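Local coordinates for protein FAM179B (Mus musculus, PDB 5DN7) that promotes microtubule polymerization through its TOG domains, takes part in ciliogenesis and is required for normal cilium length and tubulin modification, at residues Glu26-Leu31 with Gln42-Leu47; Phe80-His84 with Lys120-Glu126. All blocks are in the same frame, centred on the assembly; numbering follows the deposited sequence.

Contact 1: Glu26-Leu31 with Gln42-Leu47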
loop_
_atom_site.group_PDB
_atom_site.type_symbol
_atom_site.label_atom_id
_atom_site.label_comp_id
_atom_site.label_asym_id
_atom_site.label_seq_id
_atom_site.Cartn_x
_atom_site.Cartn_y
_atom_site.Cartn_z
ATOM N N GLU A 26 17.092 -15.939 22.895
ATOM C CA GLU A 26 15.878 -16.497 23.490
ATOM C C GLU A 26 14.617 -15.929 22.900
ATOM O O GLU A 26 13.714 -16.656 22.612
ATOM C CB GLU A 26 15.833 -16.379 25.013
ATOM C CG GLU A 26 15.935 -14.978 25.570
ATOM C CD GLU A 26 14.600 -14.331 25.886
ATOM O OE1 GLU A 26 14.598 -13.126 26.161
ATOM O OE2 GLU A 26 13.563 -15.001 25.845
ATOM N N LEU A 27 14.554 -14.621 22.721
ATOM C CA LEU A 27 13.427 -14.040 22.011
ATOM C C LEU A 27 13.336 -14.533 20.569
ATOM O O LEU A 27 12.247 -14.777 20.063
ATOM C CB LEU A 27 13.528 -12.519 22.046
ATOM C CG LEU A 27 12.379 -11.745 21.417
ATOM C CD1 LEU A 27 11.052 -12.287 21.908
ATOM C CD2 LEU A 27 12.524 -10.271 21.751
ATOM N N HIS A 28 14.484 -14.675 19.912
ATOM C CA HIS A 28 14.513 -15.159 18.545
ATOM C C HIS A 28 13.913 -16.531 18.468
ATOM O O HIS A 28 13.064 -16.815 17.596
ATOM C CB HIS A 28 15.942 -15.180 18.016
ATOM C CG HIS A 28 16.036 -15.409 16.527
ATOM N ND1 HIS A 28 17.099 -16.000 15.951
ATOM C CD2 HIS A 28 15.150 -15.103 15.495
ATOM C CE1 HIS A 28 16.907 -16.070 14.621
ATOM N NE2 HIS A 28 15.714 -15.521 14.343
ATOM N N ALA A 29 14.341 -17.399 19.378
ATOM C CA ALA A 29 13.826 -18.758 19.466
ATOM C C ALA A 29 12.319 -18.740 19.698
ATOM O O ALA A 29 11.587 -19.480 19.046
ATOM C CB ALA A 29 14.528 -19.533 20.571
ATOM N N ARG A 30 11.846 -17.897 20.613
ATOM C CA ARG A 30 10.390 -17.785 20.796
ATOM C C ARG A 30 9.636 -17.239 19.573
ATOM O O ARG A 30 8.444 -17.503 19.404
ATOM C CB ARG A 30 10.066 -16.921 22.012
ATOM C CG ARG A 30 10.155 -17.663 23.327
ATOM C CD ARG A 30 10.436 -16.710 24.460
ATOM N NE ARG A 30 9.468 -15.624 24.515
ATOM C CZ ARG A 30 9.719 -14.450 25.079
ATOM N NH1 ARG A 30 10.913 -14.222 25.613
ATOM N NH2 ARG A 30 8.791 -13.499 25.099
ATOM N N LEU A 31 10.328 -16.475 18.732
ATOM C CA LEU A 31 9.716 -15.901 17.540
ATOM C C LEU A 31 9.646 -16.936 16.430
ATOM O O LEU A 31 8.691 -16.954 15.656
ATOM C CB LEU A 31 10.490 -14.669 17.059
ATOM C CG LEU A 31 10.458 -13.404 17.921
ATOM C CD1 LEU A 31 11.636 -12.491 17.586
ATOM C CD2 LEU A 31 9.131 -12.657 17.773
ATOM N N GLN A 42 3.188 -12.514 22.098
ATOM C CA GLN A 42 3.912 -11.891 23.175
ATOM C C GLN A 42 5.362 -11.645 22.797
ATOM O O GLN A 42 5.871 -10.599 23.080
ATOM C CB GLN A 42 3.804 -12.713 24.465
ATOM C CG GLN A 42 4.983 -12.548 25.405
ATOM C CD GLN A 42 4.866 -11.309 26.244
ATOM O OE1 GLN A 42 3.854 -10.608 26.176
ATOM N NE2 GLN A 42 5.896 -11.026 27.055
ATOM N N ALA A 43 5.992 -12.608 22.137
ATOM C CA ALA A 43 7.353 -12.481 21.638
ATOM C C ALA A 43 7.457 -11.283 20.690
ATOM O O ALA A 43 8.339 -10.433 20.837
ATOM C CB ALA A 43 7.774 -13.745 20.950
ATOM N N VAL A 44 6.539 -11.225 19.733
ATOM C CA VAL A 44 6.455 -10.122 18.795
ATOM C C VAL A 44 6.331 -8.754 19.500
ATOM O O VAL A 44 6.976 -7.763 19.100
ATOM C CB VAL A 44 5.260 -10.322 17.838
ATOM C CG1 VAL A 44 5.100 -9.115 16.924
ATOM C CG2 VAL A 44 5.432 -11.586 17.025
ATOM N N GLU A 45 5.519 -8.686 20.550
ATOM C CA GLU A 45 5.355 -7.398 21.210
ATOM C C GLU A 45 6.610 -7.025 22.010
ATOM O O GLU A 45 7.006 -5.850 22.071
ATOM C CB GLU A 45 4.129 -7.406 22.103
ATOM C CG GLU A 45 4.133 -6.299 23.104
ATOM C CD GLU A 45 3.308 -5.143 22.611
ATOM O OE1 GLU A 45 2.924 -5.183 21.419
ATOM O OE2 GLU A 45 3.067 -4.192 23.389
ATOM N N GLU A 46 7.242 -8.033 22.606
ATOM C CA GLU A 46 8.567 -7.866 23.205
ATOM C C GLU A 46 9.535 -7.238 22.191
ATOM O O GLU A 46 10.211 -6.244 22.483
ATOM C CB GLU A 46 9.099 -9.217 23.686
ATOM C CG GLU A 46 9.659 -9.228 25.097
ATOM C CD GLU A 46 9.770 -10.643 25.657
ATOM O OE1 GLU A 46 8.718 -11.263 25.936
ATOM O OE2 GLU A 46 10.907 -11.145 25.803
ATOM N N LEU A 47 9.577 -7.830 20.999
ATOM C CA LEU A 47 10.373 -7.319 19.894
ATOM C C LEU A 47 10.078 -5.850 19.626
ATOM O O LEU A 47 10.995 -5.046 19.480
ATOM C CB LEU A 47 10.121 -8.145 18.634
ATOM C CG LEU A 47 10.978 -7.768 17.427
ATOM C CD1 LEU A 47 12.432 -7.630 17.846
ATOM C CD2 LEU A 47 10.816 -8.828 16.325
#

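Contact 2: Phe80-His84 with Lys120-Glu126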
loop_
_atom_site.group_PDB
_atom_site.type_symbol
_atom_site.label_atom_id
_atom_site.label_comp_id
_atom_site.label_asym_id
_atom_site.label_seq_id
_atom_site.Cartn_x
_atom_site.Cartn_y
_atom_site.Cartn_z
ATOM N N PHE A 80 -3.768 -14.117 12.660
ATOM C CA PHE A 80 -3.742 -12.719 12.219
ATOM C C PHE A 80 -3.230 -11.776 13.287
ATOM O O PHE A 80 -2.864 -10.664 12.963
ATOM C CB PHE A 80 -5.127 -12.239 11.760
ATOM C CG PHE A 80 -6.034 -11.835 12.886
ATOM C CD1 PHE A 80 -6.788 -12.782 13.559
ATOM C CD2 PHE A 80 -6.133 -10.505 13.272
ATOM C CE1 PHE A 80 -7.634 -12.403 14.612
ATOM C CE2 PHE A 80 -6.956 -10.121 14.308
ATOM C CZ PHE A 80 -7.715 -11.064 14.981
ATOM N N LYS A 81 -3.218 -12.197 14.550
ATOM C CA LYS A 81 -2.744 -11.325 15.629
ATOM C C LYS A 81 -1.215 -11.244 15.623
ATOM O O LYS A 81 -0.624 -10.196 15.956
ATOM C CB LYS A 81 -3.245 -11.818 16.987
ATOM C CG LYS A 81 -4.770 -11.877 17.109
ATOM C CD LYS A 81 -5.206 -12.651 18.355
ATOM C CE LYS A 81 -6.712 -12.533 18.598
ATOM N NZ LYS A 81 -7.242 -13.644 19.453
ATOM N N VAL A 82 -0.590 -12.358 15.244
ATOM C CA VAL A 82 0.843 -12.389 14.985
ATOM C C VAL A 82 1.172 -11.501 13.790
ATOM O O VAL A 82 2.094 -10.705 13.846
ATOM C CB VAL A 82 1.352 -13.816 14.719
ATOM C CG1 VAL A 82 2.800 -13.780 14.268
ATOM C CG2 VAL A 82 1.211 -14.663 15.969
ATOM N N VAL A 83 0.399 -11.629 12.719
ATOM C CA VAL A 83 0.594 -10.776 11.559
ATOM C C VAL A 83 0.492 -9.303 11.954
ATOM O O VAL A 83 1.347 -8.495 11.585
ATOM C CB VAL A 83 -0.427 -11.091 10.454
ATOM C CG1 VAL A 83 -0.285 -10.107 9.309
ATOM C CG2 VAL A 83 -0.242 -12.511 9.964
ATOM N N HIS A 84 -0.537 -8.973 12.735
ATOM C CA HIS A 84 -0.777 -7.605 13.179
ATOM C C HIS A 84 0.406 -7.068 13.977
ATOM O O HIS A 84 0.918 -5.969 13.687
ATOM C CB HIS A 84 -2.066 -7.519 14.019
ATOM C CG HIS A 84 -2.294 -6.169 14.625
ATOM N ND1 HIS A 84 -2.021 -5.892 15.949
ATOM C CD2 HIS A 84 -2.731 -5.009 14.079
ATOM C CE1 HIS A 84 -2.289 -4.620 16.192
ATOM N NE2 HIS A 84 -2.721 -4.058 15.076
ATOM N N LYS A 120 -8.826 -7.546 7.211
ATOM C CA LYS A 120 -9.105 -7.128 8.580
ATOM C C LYS A 120 -8.693 -5.690 8.810
ATOM O O LYS A 120 -7.611 -5.261 8.390
ATOM C CB LYS A 120 -8.415 -8.056 9.588
ATOM C CG LYS A 120 -8.975 -9.486 9.556
ATOM C CD LYS A 120 -8.275 -10.382 10.558
ATOM C CE LYS A 120 -8.926 -11.781 10.627
ATOM N NZ LYS A 120 -8.870 -12.520 9.332
ATOM N N LEU A 121 -9.564 -4.948 9.482
ATOM C CA LEU A 121 -9.315 -3.551 9.720
ATOM C C LEU A 121 -8.027 -3.306 10.515
ATOM O O LEU A 121 -7.315 -2.359 10.207
ATOM C CB LEU A 121 -10.524 -2.918 10.423
ATOM C CG LEU A 121 -10.508 -1.415 10.701
ATOM C CD1 LEU A 121 -11.924 -0.813 10.598
ATOM C CD2 LEU A 121 -9.920 -1.139 12.094
ATOM N N VAL A 122 -7.702 -4.111 11.525
ATOM C CA VAL A 122 -6.466 -3.818 12.290
ATOM C C VAL A 122 -5.205 -3.931 11.386
ATOM O O VAL A 122 -4.256 -3.088 11.415
ATOM C CB VAL A 122 -6.322 -4.743 13.543
ATOM C CG1 VAL A 122 -7.226 -4.262 14.691
ATOM C CG2 VAL A 122 -6.606 -6.177 13.196
ATOM N N ILE A 123 -5.248 -4.946 10.527
ATOM C CA ILE A 123 -4.217 -5.160 9.536
ATOM C C ILE A 123 -4.106 -3.952 8.611
ATOM O O ILE A 123 -3.040 -3.361 8.503
ATOM C CB ILE A 123 -4.492 -6.441 8.730
ATOM C CG1 ILE A 123 -4.379 -7.649 9.654
ATOM C CG2 ILE A 123 -3.536 -6.571 7.559
ATOM C CD1 ILE A 123 -3.185 -7.594 10.562
ATOM N N LYS A 124 -5.214 -3.586 7.971
ATOM C CA LYS A 124 -5.269 -2.428 7.085
ATOM C C LYS A 124 -4.780 -1.129 7.763
ATOM O O LYS A 124 -4.095 -0.320 7.128
ATOM C CB LYS A 124 -6.689 -2.246 6.552
ATOM C CG LYS A 124 -6.837 -1.036 5.655
ATOM C CD LYS A 124 -8.187 -1.012 4.951
ATOM C CE LYS A 124 -8.414 0.365 4.326
ATOM N NZ LYS A 124 -9.846 0.615 3.904
ATOM N N GLN A 125 -5.096 -0.943 9.044
ATOM C CA GLN A 125 -4.546 0.186 9.802
ATOM C C GLN A 125 -3.018 0.184 9.710
ATOM O O GLN A 125 -2.379 1.198 9.334
ATOM C CB GLN A 125 -4.956 0.136 11.275
ATOM C CG GLN A 125 -6.296 0.748 11.586
ATOM C CD GLN A 125 -6.719 0.511 13.029
ATOM O OE1 GLN A 125 -6.027 -0.179 13.788
ATOM N NE2 GLN A 125 -7.874 1.059 13.406
ATOM N N GLU A 126 -2.435 -0.966 10.052
ATOM C CA GLU A 126 -0.975 -0.996 10.033
ATOM C C GLU A 126 -0.369 -0.862 8.625
ATOM O O GLU A 126 0.614 -0.117 8.435
ATOM C CB GLU A 126 -0.463 -2.264 10.714
ATOM C CG GLU A 126 -0.881 -2.331 12.180
ATOM C CD GLU A 126 -0.402 -1.123 12.975
ATOM O OE1 GLU A 126 0.695 -0.598 12.677
ATOM O OE2 GLU A 126 -1.120 -0.686 13.904
HETATM O O HOH W 1 -3.649 -1.641 14.223
#

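Contact 1: Glu26-Leu31 with Gln42-Leu47
The guanidinium of Arg30 meets the carboxylate of Glu46 at its edge, the two planes turned 47° apart, while one face rests on Leu27, whose CD1 sits 4.0 Å above the centre of the plane. Arg30 NH1 donates to Glu46 OE2 over 3.1 Å, from the syn side but 24° out of the carboxylate plane. NH2 faces OE1 of the same carboxylate, though the modelled length of that bond is doubtfully short. Farther round the edge, NH1 also donates to Glu26 OE2 (2.8 Å), this time almost in the guanidinium plane and to a syn lone pair. Arginine suits the position because its several N-H groups can serve two acids at once; its positive charge probably also offsets the repulsion between Glu26 and Glu46, whose nearest carboxylate oxygens are close neighbours. Gln42 NE2 adds a weak hydrogen bond to Glu46 OE1.

Beneath this charged rim the contact is aliphatic and centres on Ala43, whose small side chain fits between Leu27 and Leu31. Leu27 CD1 reaches within 3.7 Å of Ala43 CB even as it lies under the guanidinium. One turn farther along the same helix, Leu31 CD2 comes to 3.6 Å from the same Ala43 CB and touches Val44 CG2, while its CD1 meets Leu47 CD2 at 4.0 Å, these two leucines crossing at about a right angle.

The segments run at 138° to each other, a helical hairpin within what is predicted to be one HEAT repeat. Ile23, in the preceding loop, packs on Leu31 and Leu47, and helix 61-74 continues the solenoid, its Leu70 touching His28 and its Phe67 touching Leu47.

Contact 2: Phe80-His84 with Lys120-Glu126
Ile123 drives its CD1 against the first turn of the helix carrying His84, and this is the tight part of the contact. The methyl lies 3.6 Å from His84 CB and about as near its CA, with Val83 CG1 at 4.0 Å; CG1 of Ile123 stands anti to the carbonyl carbon (chi1 -66°), which sends the longer branch toward the His84 backbone. A branched, wholly apolar residue suits a site that is buried and asks for no polar partner.

Next to it the His84 ring turns its edge to Val122: CD2 is 3.6 Å from Val122 O, which lies in the ring plane, and also touches Val122 CB. The two helices run nearly parallel, 17° apart, as the equivalent second helices of neighbouring HEAT repeats stack in a solenoid. They belong to the predicted fifth and sixth HEAT repeats of the protein, in its second TOG region. Both segments lie where a loop within a repeat leads into its second helix; in other TOG domains the loops in this position form the tubulin-binding edge, so these ends probably lie near it.

Toward that end the contact is no less close but is partly exposed to solvent. Phe80 lies flat between two lysine chains: Lys81 CG on one face, and on the other Lys120, whose CD stands 3.8 Å from the ring centroid in a CH-pi contact. A long aliphatic stem with a charged end suits this rim, since it can cover the ring while its amine stays in polar surroundings. Replacing Phe80, an alanine here is likely to leave the Lys120 stem without the ring face it lies on and to open a gap beside Val122 CG2.

On the polar side a water links His84 NE2, at 2.7 Å, to Gln125 OE1 and Glu126 OE2. Glu126 also forms a salt bridge with Lys129, and Gln125 NE2 is hydrogen-bonded to Gln256.

How the contacts relate
Followed from the N terminus, the chain first closes contact 1, where helix 25-32 turns back on helix 40-52 through a short connection, part of which is not modelled. It then passes through helix 61-74 into helix 80-97, whose start opens contact 2. That contact closes a longer loop, of 35 residues including helix 105-114, when helix 121-138 begins. The two contacts therefore stand in series, neither nesting nor crossing, with centres about 18 Å apart. Contact 1 joins helices inside one predicted repeat, whereas contact 2 joins one repeat to the next. Between them, Val82 touches Arg40 and Thr41 of helix 40-52, so helix 80-97 connects both regions of the solenoid.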